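Local coordinates for protein cytochrome P450 113A1 (Saccharopolyspora erythraea, PDB 2JJN) that hydroxylates the macrolactone ring of erythromycin D at C-12 to give erythromycin C, as a heme-dependent cytochrome P450 monooxygenase, at residues A341-L344 / S345-H348. The protein carries 2 engineered substitutions. Sequence-based numbering, arbitrary orientation.
Sequences AAQL and SFGH. Engineered in segment 341-344: Leu-344 (natural residue Phe). With HEM (protoporphyrin IX containing Fe), chain B; SO4 (sulfate ion), chain G.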
ATOM      1  N   ALA A 341     -18.225   5.819   6.419  1.00 38.27           N
ATOM      2  CA  ALA A 341     -17.489   5.014   5.452  1.00 35.45           C
ATOM      3  C   ALA A 341     -16.299   4.286   6.081  1.00 32.68           C
ATOM      4  O   ALA A 341     -15.622   4.861   6.959  1.00 33.96           O
ATOM      5  CB  ALA A 341     -17.017   5.908   4.312  1.00 35.65           C
ATOM      6  N   ALA A 342     -16.073   3.020   5.701  1.00 28.86           N
ATOM      7  CA  ALA A 342     -14.724   2.449   5.899  1.00 23.60           C
ATOM      8  C   ALA A 342     -14.040   2.215   4.561  1.00 21.45           C
ATOM      9  O   ALA A 342     -14.644   1.817   3.554  1.00 21.52           O
ATOM     10  CB  ALA A 342     -14.687   1.156   6.784  1.00 23.98           C
ATOM     11  N   GLN A 343     -12.746   2.378   4.598  1.00 17.20           N
ATOM     12  CA  GLN A 343     -11.956   2.440   3.385  1.00 12.98           C
ATOM     13  C   GLN A 343     -11.345   1.077   3.061  1.00 11.73           C
ATOM     14  O   GLN A 343     -10.301   0.686   3.625  1.00 12.03           O
ATOM     15  CB  GLN A 343     -10.859   3.471   3.643  1.00 12.53           C
ATOM     16  CG  GLN A 343      -9.885   3.650   2.477  1.00 11.97           C
ATOM     17  CD  GLN A 343     -10.555   3.913   1.181  1.00 13.40           C
ATOM     18  OE1 GLN A 343     -10.792   2.981   0.393  1.00 13.70           O
ATOM     19  NE2 GLN A 343     -10.891   5.182   0.925  1.00 12.99           N
ATOM     20  N   LEU A 344     -11.991   0.354   2.118  1.00 10.83           N
ATOM     21  CA  LEU A 344     -11.570  -1.029   1.828  1.00 10.39           C
ATOM     22  C   LEU A 344     -10.168  -1.098   1.253  1.00  9.24           C
ATOM     23  O   LEU A 344      -9.514  -2.163   1.253  1.00  9.81           O
ATOM     24  CB  LEU A 344     -12.600  -1.662   0.847  1.00 10.29           C
ATOM     25  CG  LEU A 344     -12.337  -3.130   0.525  1.00  9.51           C
ATOM     26  CD1 LEU A 344     -12.401  -4.043   1.726  1.00 13.97           C
ATOM     27  CD2 LEU A 344     -13.388  -3.691  -0.469  1.00 11.81           C
ATOM     28  N   SER A 345      -9.707   0.038   0.718  1.00  9.72           N
ATOM     29  CA  SER A 345      -8.331   0.024   0.189  1.00  9.57           C
ATOM     30  C   SER A 345      -7.281  -0.106   1.285  1.00  9.90           C
ATOM     31  O   SER A 345      -6.107  -0.371   0.998  1.00 10.12           O
ATOM     32  CB  SER A 345      -8.089   1.252  -0.664  1.00  9.94           C
ATOM     33  OG  SER A 345      -9.011   1.263  -1.719  1.00  9.30           O
ATOM     34  N   PHE A 346      -7.720   0.030   2.532  1.00  9.03           N
ATOM     35  CA  PHE A 346      -6.848  -0.269   3.693  1.00 10.29           C
ATOM     36  C   PHE A 346      -7.160  -1.628   4.324  1.00  9.43           C
ATOM     37  O   PHE A 346      -6.569  -1.968   5.346  1.00 10.44           O
ATOM     38  CB  PHE A 346      -7.011   0.796   4.788  1.00  9.24           C
ATOM     39  CG  PHE A 346      -6.356   2.114   4.482  1.00  9.30           C
ATOM     40  CD1 PHE A 346      -7.081   3.296   4.526  1.00 10.26           C
ATOM     41  CD2 PHE A 346      -5.000   2.176   4.114  1.00 10.23           C
ATOM     42  CE1 PHE A 346      -6.472   4.545   4.224  1.00 11.73           C
ATOM     43  CE2 PHE A 346      -4.388   3.423   3.821  1.00 12.87           C
ATOM     44  CZ  PHE A 346      -5.136   4.593   3.869  1.00 11.89           C
ATOM     45  N   GLY A 347      -8.005  -2.415   3.675  1.00  9.95           N
ATOM     46  CA  GLY A 347      -8.330  -3.762   4.168  1.00  9.44           C
ATOM     47  C   GLY A 347      -9.664  -3.782   4.861  1.00 10.12           C
ATOM     48  O   GLY A 347     -10.489  -2.879   4.672  1.00  9.62           O
ATOM     49  N   HIS A 348      -9.871  -4.838   5.641  1.00  8.63           N
ATOM     50  CA  HIS A 348     -11.165  -5.044   6.314  1.00  9.19           C
ATOM     51  C   HIS A 348     -10.947  -6.083   7.384  1.00 10.35           C
ATOM     52  O   HIS A 348     -10.437  -7.149   7.087  1.00 10.17           O
ATOM     53  CB  HIS A 348     -12.191  -5.558   5.270  1.00 10.20           C
ATOM     54  CG  HIS A 348     -13.499  -5.963   5.878  1.00 10.67           C
ATOM     55  ND1 HIS A 348     -14.286  -5.075   6.594  1.00 13.51           N
ATOM     56  CD2 HIS A 348     -14.157  -7.154   5.872  1.00 11.00           C
ATOM     57  CE1 HIS A 348     -15.374  -5.709   7.015  1.00 12.94           C
ATOM     58  NE2 HIS A 348     -15.328  -6.961   6.579  1.00 13.37           N
TER
HETATM   59  CHA HEM B 412      -1.985  -3.582   6.332  1.00 12.24           C
HETATM   60  CHB HEM B 412      -2.969  -0.861   2.402  1.00 10.52           C
HETATM   61  CHC HEM B 412       0.047   2.555   4.051  1.00 14.69           C
HETATM   62  CHD HEM B 412       1.623  -0.482   7.509  1.00 13.38           C
HETATM   63  C1A HEM B 412      -2.537  -3.077   5.172  1.00 11.79           C
HETATM   64  C2A HEM B 412      -3.569  -3.758   4.381  1.00 11.12           C
HETATM   65  C3A HEM B 412      -3.827  -3.022   3.297  1.00 10.18           C
HETATM   66  C4A HEM B 412      -2.974  -1.851   3.345  1.00 10.32           C
HETATM   67  CMA HEM B 412      -4.819  -3.348   2.159  1.00 10.50           C
HETATM   68  CAA HEM B 412      -4.260  -5.081   4.761  1.00 11.83           C
HETATM   69  CBA HEM B 412      -3.428  -6.284   4.355  1.00 12.51           C
HETATM   70  CGA HEM B 412      -4.206  -7.596   4.480  1.00 13.91           C
HETATM   71  O1A HEM B 412      -5.397  -7.577   4.902  1.00 13.54           O
HETATM   72  O2A HEM B 412      -3.575  -8.660   4.187  1.00 12.07           O
HETATM   73  C1B HEM B 412      -2.233   0.319   2.522  1.00 11.04           C
HETATM   74  C2B HEM B 412      -2.327   1.445   1.628  1.00 11.14           C
HETATM   75  C3B HEM B 412      -1.492   2.405   2.090  1.00 12.51           C
HETATM   76  C4B HEM B 412      -0.868   1.860   3.290  1.00 12.70           C
HETATM   77  CMB HEM B 412      -3.275   1.402   0.411  1.00 12.64           C
HETATM   78  CAB HEM B 412      -1.144   3.800   1.537  1.00 14.56           C
HETATM   79  CBB HEM B 412      -2.050   4.497   0.931  1.00 16.65           C
HETATM   80  C1C HEM B 412       0.734   2.028   5.123  1.00 13.35           C
HETATM   81  C2C HEM B 412       1.756   2.730   5.884  1.00 14.47           C
HETATM   82  C3C HEM B 412       2.195   1.887   6.843  1.00 13.07           C
HETATM   83  C4C HEM B 412       1.449   0.633   6.725  1.00 12.68           C
HETATM   84  CMC HEM B 412       2.186   4.188   5.570  1.00 15.87           C
HETATM   85  CAC HEM B 412       3.299   2.093   7.898  1.00 17.74           C
HETATM   86  CBC HEM B 412       3.483   3.246   8.542  1.00 22.66           C
HETATM   87  C1D HEM B 412       0.803  -1.568   7.458  1.00 11.76           C
HETATM   88  C2D HEM B 412       0.956  -2.692   8.324  1.00 13.95           C
HETATM   89  C3D HEM B 412      -0.155  -3.631   7.983  1.00 12.38           C
HETATM   90  C4D HEM B 412      -0.886  -3.002   6.923  1.00 10.73           C
HETATM   91  CMD HEM B 412       2.054  -2.906   9.410  1.00 14.33           C
HETATM   92  CAD HEM B 412      -0.454  -5.008   8.602  1.00 11.56           C
HETATM   93  CBD HEM B 412      -1.463  -4.893   9.761  1.00 11.86           C
HETATM   94  CGD HEM B 412      -1.823  -6.256  10.265  1.00 13.11           C
HETATM   95  O1D HEM B 412      -1.530  -7.270   9.607  1.00 12.77           O
HETATM   96  O2D HEM B 412      -2.421  -6.317  11.360  1.00 12.70           O
HETATM   97  NA  HEM B 412      -2.205  -1.880   4.516  1.00 10.32           N
HETATM   98  NB  HEM B 412      -1.295   0.564   3.521  1.00 10.64           N
HETATM   99  NC  HEM B 412       0.610   0.761   5.661  1.00 10.67           N
HETATM  100  ND  HEM B 412      -0.315  -1.780   6.625  1.00 10.46           N
HETATM  101 FE   HEM B 412      -0.924  -0.517   5.156  1.00 12.77          FE
HETATM  102  S   SO4 G 417     -16.036   0.595   1.341  0.50 27.83           S
HETATM  103  O1  SO4 G 417     -14.713   1.038   0.811  0.50 20.34           O
HETATM  104  O2  SO4 G 417     -16.163  -0.862   1.315  0.50 22.72           O
HETATM  105  O3  SO4 G 417     -17.199   1.139   0.635  0.50 29.79           O
HETATM  106  O4  SO4 G 417     -16.181   0.905   2.756  0.50 28.49           O
HETATM  107  O   HOH W   1       0.537  -1.488   3.802  1.00 27.42           O
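Gln-343 sends CG away from its own backbone N (chi1 178°), which places CG against CD1 of Phe-346, obliquely to the ring. The bend at chi2 (52°) then turns the amide so that OE1 faces the N-H of Ser-345. OE1 accepts that N-H at 3.2 Å, in the amide plane and on a lone pair. CG lies 3.5 Å from CD1 of Phe-346, and the amide and ring planes are nearly perpendicular. NE2 of the same amide is hydrogen-bonded to OE1 of Glu-279. The backbone makes a short 3-10 turn here. Phe-346 N donates to Gln-343 O at 2.9 Å, and Gly-347 N donates to Leu-344 O. This is the start of the P450 heme-binding loop, which runs on to the axial ligand Cys-353 before helix 356-374. Phe-346 is the conserved phenylalanine of that signature. The edge of its ring is turned to the porphyrin, with CE2 3.5 Å from C3B of the heme, and its side chain also touches Cys-353. Gly-347 has a positive phi (102°), and its N lies 3.6 Å from CMA of the heme. The engineered Leu-344 places CD1 3.9 Å from CB of His-348. A sulfate ion, probably from the crystallisation liquor, is modelled near Leu-344 N but too close to Ala-342 O, so its placement is doubtful. OG of the buried Ser-345 is hydrogen-bonded to Leu-282 O and Asn-320 ND2.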